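Local coordinates for protein putative SnoaL-like polyketide cyclase (Shewanella denitrificans, PDB 3LZA) that is of unknown function but probably belongs to the SnoaL-like polyketide cyclases of the NTF2 superfamily, at residues T21-Q26 against L65-N70; R59-V64 against Y87-P92. All blocks are in the same frame, centred on the assembly; numbering follows the deposited sequence. Where two conformers were deposited one is given.

In the fold
The two contacts lie side by side, their centres about 9 Å apart, where helices 8-21 and 50-61 end beside neighbouring sheet strands 66-77 and 80-93. The chain runs directly from Val-64 of interaction 2 into Leu-65 of interaction 1. A classic beta bulge ties the strands: Leu-65 N lies 2.8 Å from Arg-90 O and Glu-66 O lies 2.9 Å from Arg-90 N, both probable hydrogen bonds. Aromatic packing makes a second bridge, with Phe-67 CE2 3.5 Å from His-61 CE1, and His-23 meeting His-61 as well. The alpha-plus-beta layout is that of the NTF2-like fold.

Interaction 1 (T21-Q26 against L65-N70); sequences TEHDYQ and LEFDFN
The Schellman motif that closes helix 8-21 brings Thr-21 and His-23 against Phe-67 and Phe-69 of strand 66-77. His-23 is its C-prime residue, with the positive phi that turns the chain out of the helix. Thr-21 carries the centre of the contact through its methyl: CG2 sits over one face of the Phe-67 ring, offset toward the rim and 4.2 Å from the ring centroid, a CH-pi contact. Threonine suits this place because its two branches do different work. While CG2 meets the aromatic ring, OG1, placed between the backbone N and carbonyl carbon (chi1 58°), hydrogen-bonds to Ile-17 O within the same helix. The ring of Phe-67 is brought across by its own first torsion, which sets CG anti to N (-176°).

In the NTF2-like fold helices pack on a curved sheet, and here a helix end meets strand 66-77, outermost in the sheet within this chain. Its partner on the far side is strand 80-93, where the ring of Phe-69 stacks on Tyr-87. Because the backbone of Asp-68 pairs with His-88 of that strand, the N-H of Phe-69 faces the other edge, where water meets it: water 2 accepts from Phe-69 N at 2.9 Å and gives weak bonds to Thr-21 OG1 and Asp-68 OD1. Water 1 donates to Thr-21 OG1 at 3.1 Å and to Asp-68 OD1 at 3.3 Å. Two waters thus link the hydroxyl and carboxylate across the contact.

The imidazole of His-23 reaches Phe-67 rim to rim rather than by stacking, with CE1 3.6 Å from Phe-67 CD2 and the ring planes nearly parallel, at 14°. Thr-21 O lies over the centre of the imidazole, 3.8 Å above its plane.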
# COMPACT_ATOMS: atom_id res chain seq x y z
N THR A 21 7.97 -15.54 7.51
CA THR A 21 7.27 -16.59 6.71
C THR A 21 7.84 -17.99 7.00
O THR A 21 7.17 -18.99 6.75
CB THR A 21 7.22 -16.35 5.19
OG1 THR A 21 8.56 -16.24 4.69
CG2 THR A 21 6.41 -15.13 4.84
N GLU A 22 9.07 -18.02 7.52
CA GLU A 22 9.66 -19.28 8.01
C GLU A 22 9.27 -19.63 9.44
O GLU A 22 9.77 -20.64 9.98
CB GLU A 22 11.18 -19.24 7.89
CG GLU A 22 11.62 -19.42 6.46
CD GLU A 22 13.12 -19.35 6.28
OE1 GLU A 22 13.87 -19.19 7.27
OE2 GLU A 22 13.54 -19.45 5.11
N HIS A 23 8.37 -18.84 10.03
CA HIS A 23 7.94 -19.04 11.41
C HIS A 23 9.14 -19.12 12.37
O HIS A 23 9.17 -19.92 13.32
CB HIS A 23 7.03 -20.27 11.56
CG HIS A 23 6.00 -20.41 10.49
ND1 HIS A 23 4.99 -19.49 10.29
CD2 HIS A 23 5.82 -21.38 9.56
CE1 HIS A 23 4.24 -19.88 9.27
NE2 HIS A 23 4.72 -21.03 8.82
N ASP A 24 10.14 -18.27 12.12
CA ASP A 24 11.38 -18.30 12.88
C ASP A 24 11.34 -17.15 13.90
O ASP A 24 11.71 -16.03 13.60
CB ASP A 24 12.57 -18.17 11.92
CG ASP A 24 13.90 -18.03 12.61
OD1 ASP A 24 13.99 -18.07 13.86
OD2 ASP A 24 14.91 -17.83 11.87
N TYR A 25 10.89 -17.44 15.12
CA TYR A 25 10.59 -16.36 16.06
C TYR A 25 11.82 -15.89 16.83
O TYR A 25 11.83 -14.77 17.35
CB TYR A 25 9.43 -16.75 16.99
CG TYR A 25 8.22 -17.20 16.19
CD1 TYR A 25 7.63 -16.35 15.24
CD2 TYR A 25 7.66 -18.47 16.38
CE1 TYR A 25 6.52 -16.76 14.47
CE2 TYR A 25 6.55 -18.90 15.60
CZ TYR A 25 5.98 -18.01 14.67
OH TYR A 25 4.91 -18.36 13.88
N GLN A 26 12.87 -16.72 16.85
CA GLN A 26 14.13 -16.28 17.43
C GLN A 26 14.69 -15.20 16.54
O GLN A 26 15.03 -14.13 17.02
CB GLN A 26 15.12 -17.46 17.59
CG GLN A 26 14.70 -18.53 18.61
CD GLN A 26 13.71 -19.56 18.06
OE1 GLN A 26 13.70 -19.83 16.85
NE2 GLN A 26 12.87 -20.13 18.94
N LEU A 65 1.29 -25.36 7.06
CA LEU A 65 2.16 -26.22 6.23
C LEU A 65 3.02 -25.39 5.30
O LEU A 65 4.24 -25.65 5.14
CB LEU A 65 1.34 -27.22 5.42
CG LEU A 65 0.55 -28.21 6.26
CD1 LEU A 65 -0.45 -28.94 5.38
CD2 LEU A 65 1.44 -29.21 7.02
N GLU A 66 2.40 -24.35 4.71
CA GLU A 66 3.09 -23.44 3.80
C GLU A 66 2.66 -22.02 4.07
O GLU A 66 1.48 -21.75 4.33
CB GLU A 66 2.79 -23.81 2.34
CG GLU A 66 3.23 -25.17 1.95
CD GLU A 66 2.73 -25.58 0.57
OE1 GLU A 66 2.15 -24.76 -0.18
OE2 GLU A 66 2.90 -26.73 0.25
N PHE A 67 3.61 -21.10 4.03
CA PHE A 67 3.35 -19.66 4.21
C PHE A 67 4.46 -18.94 3.48
O PHE A 67 5.64 -19.15 3.80
CB PHE A 67 3.40 -19.26 5.69
CG PHE A 67 3.06 -17.83 5.94
CD1 PHE A 67 2.02 -17.20 5.25
CD2 PHE A 67 3.72 -17.13 6.93
CE1 PHE A 67 1.70 -15.84 5.50
CE2 PHE A 67 3.43 -15.77 7.16
CZ PHE A 67 2.44 -15.14 6.45
N ASP A 68 4.11 -18.17 2.46
CA ASP A 68 5.10 -17.40 1.69
C ASP A 68 4.47 -16.08 1.30
O ASP A 68 3.24 -15.96 1.16
CB ASP A 68 5.51 -18.15 0.44
CG ASP A 68 6.38 -19.36 0.74
OD1 ASP A 68 7.62 -19.20 0.93
OD2 ASP A 68 5.81 -20.45 0.76
N PHE A 69 5.32 -15.08 1.17
CA PHE A 69 4.95 -13.79 0.59
C PHE A 69 5.68 -13.70 -0.74
O PHE A 69 6.93 -13.50 -0.83
CB PHE A 69 5.34 -12.65 1.55
CG PHE A 69 4.92 -11.24 1.10
CD1 PHE A 69 3.88 -11.02 0.19
CD2 PHE A 69 5.57 -10.15 1.63
CE1 PHE A 69 3.52 -9.71 -0.20
CE2 PHE A 69 5.21 -8.80 1.26
CZ PHE A 69 4.15 -8.60 0.34
N ASN A 70 4.87 -13.93 -1.77
CA ASN A 70 5.29 -13.89 -3.17
C ASN A 70 5.33 -12.41 -3.64
O ASN A 70 4.30 -11.81 -3.87
CB ASN A 70 4.33 -14.77 -3.98
CG ASN A 70 4.29 -16.21 -3.46
OD1 ASN A 70 3.22 -16.77 -3.07
ND2 ASN A 70 5.45 -16.82 -3.42
O HOH W 1 9.13 -19.12 3.84
O HOH W 2 8.05 -15.95 1.35

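Interaction 2 (R59-V64 against Y87-P92)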
# COMPACT_ATOMS: atom_id res chain seq x y z
N ARG A 59 -0.03 -18.19 17.66
CA ARG A 59 -1.42 -18.67 17.62
C ARG A 59 -1.92 -18.83 16.16
O ARG A 59 -2.60 -19.82 15.83
CB ARG A 59 -2.35 -17.67 18.35
CG ARG A 59 -2.17 -17.62 19.86
CD ARG A 59 -3.29 -16.81 20.56
NE ARG A 59 -3.37 -15.40 20.16
CZ ARG A 59 -2.63 -14.42 20.68
NH1 ARG A 59 -1.74 -14.69 21.62
NH2 ARG A 59 -2.77 -13.17 20.26
N SER A 60 -1.59 -17.85 15.33
CA SER A 60 -2.08 -17.78 13.94
C SER A 60 -1.52 -18.86 13.05
O SER A 60 -2.24 -19.45 12.24
CB SER A 60 -1.72 -16.43 13.30
OG SER A 60 -2.31 -15.36 13.96
N HIS A 61 -0.23 -19.14 13.22
CA HIS A 61 0.50 -19.99 12.30
C HIS A 61 0.80 -21.38 12.83
O HIS A 61 1.43 -22.16 12.14
CB HIS A 61 1.79 -19.28 11.86
CG HIS A 61 1.52 -18.11 10.99
ND1 HIS A 61 2.21 -16.92 11.09
CD2 HIS A 61 0.60 -17.93 10.01
CE1 HIS A 61 1.75 -16.07 10.18
NE2 HIS A 61 0.75 -16.65 9.54
N GLU A 62 0.31 -21.72 14.02
CA GLU A 62 0.51 -23.05 14.59
C GLU A 62 -0.05 -24.08 13.62
O GLU A 62 -1.23 -24.00 13.25
CB GLU A 62 -0.17 -23.16 15.97
CG GLU A 62 0.46 -24.18 16.93
CD GLU A 62 -0.10 -25.57 16.75
OE1 GLU A 62 -1.11 -25.70 16.02
OE2 GLU A 62 0.45 -26.53 17.34
N GLY A 63 0.78 -25.02 13.18
CA GLY A 63 0.34 -26.10 12.32
C GLY A 63 0.29 -25.79 10.84
O GLY A 63 -0.06 -26.65 10.06
N VAL A 64 0.64 -24.55 10.46
CA VAL A 64 0.55 -24.13 9.05
C VAL A 64 1.62 -24.93 8.28
O VAL A 64 2.68 -25.23 8.82
CB VAL A 64 0.72 -22.61 8.91
CG1 VAL A 64 1.11 -22.18 7.45
CG2 VAL A 64 -0.53 -21.87 9.39
N TYR A 87 0.20 -13.29 -0.55
CA TYR A 87 0.54 -14.23 0.48
C TYR A 87 -0.15 -15.56 0.18
O TYR A 87 -1.38 -15.63 0.05
CB TYR A 87 0.02 -13.67 1.81
CG TYR A 87 0.88 -12.58 2.40
CD1 TYR A 87 0.69 -11.24 2.06
CD2 TYR A 87 1.86 -12.88 3.37
CE1 TYR A 87 1.47 -10.24 2.63
CE2 TYR A 87 2.65 -11.87 3.94
CZ TYR A 87 2.42 -10.55 3.58
OH TYR A 87 3.19 -9.55 4.16
N HIS A 88 0.61 -16.65 0.09
CA HIS A 88 -0.05 -17.96 0.01
C HIS A 88 0.07 -18.68 1.35
O HIS A 88 1.10 -18.61 2.05
CB HIS A 88 0.51 -18.78 -1.13
CG HIS A 88 0.11 -20.20 -1.07
ND1 HIS A 88 0.81 -21.14 -0.35
CD2 HIS A 88 -1.00 -20.83 -1.53
CE1 HIS A 88 0.19 -22.30 -0.42
NE2 HIS A 88 -0.90 -22.14 -1.14
N LEU A 89 -1.02 -19.30 1.77
CA LEU A 89 -1.06 -20.03 3.00
C LEU A 89 -1.74 -21.39 2.76
O LEU A 89 -2.80 -21.50 2.09
CB LEU A 89 -1.73 -19.22 4.12
CG LEU A 89 -1.62 -19.88 5.49
CD1 LEU A 89 -1.63 -18.81 6.60
CD2 LEU A 89 -2.72 -20.97 5.74
N ARG A 90 -1.09 -22.45 3.25
CA ARG A 90 -1.70 -23.79 3.24
C ARG A 90 -1.67 -24.38 4.62
O ARG A 90 -0.63 -24.41 5.24
CB ARG A 90 -0.99 -24.72 2.28
CG ARG A 90 -1.66 -26.11 2.12
CD ARG A 90 -0.88 -27.02 1.18
NE ARG A 90 -1.55 -28.32 1.03
CZ ARG A 90 -2.68 -28.53 0.35
NH1 ARG A 90 -3.31 -27.56 -0.30
NH2 ARG A 90 -3.19 -29.75 0.30
N GLY A 91 -2.83 -24.80 5.14
CA GLY A 91 -2.86 -25.36 6.47
C GLY A 91 -4.22 -25.88 6.94
O GLY A 91 -5.23 -25.72 6.25
N PRO A 92 -4.24 -26.52 8.12
CA PRO A 92 -5.52 -26.89 8.72
C PRO A 92 -6.48 -25.71 8.77
O PRO A 92 -6.05 -24.55 9.01
CB PRO A 92 -5.12 -27.36 10.12
CG PRO A 92 -3.71 -27.82 9.94
CD PRO A 92 -3.11 -26.88 8.99
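His-61, in the last turn of helix 50-61, meets Leu-89 with the edge of its imidazole: CD2 lies 4.2 Å from Leu-89 CD1, which approaches near the ring plane. One ring face is covered by Ser-60 CB of its own helix.

From His-61 the chain reverses through a type II beta turn, closed by Val-64 N bonding to His-61 O at 3.0 Å. Gly-63 holds the turn's third position with a positive phi (85°), a conformation glycine adopts easily. Its carbonyl oxygen comes 3.2 Å from Pro-92 CD, a close contact with a ring carbon bonded to the proline nitrogen, which has no hydrogen to donate.

Val-64 makes the centre of the contact. Its CG1, anti to the backbone N (chi1 161°), points at strand 80-93, 3.6 Å from Arg-90 O and 4.1 Å from Leu-89 CG, the Val-64 and Leu-89 side chains crossing at about a right angle. Gly-91, lacking a side chain, lets the backbones close in, its CA 4.4 Å from Val-64 CA. The guanidinium of Arg-90 leads away to a salt bridge with Asp-104.

With branched apolar groups in touch and a glycine and a proline beside the turn, these two segments meet through van der Waals packing, while backbone bonding to strand 80-93 begins one residue later, at Leu-65.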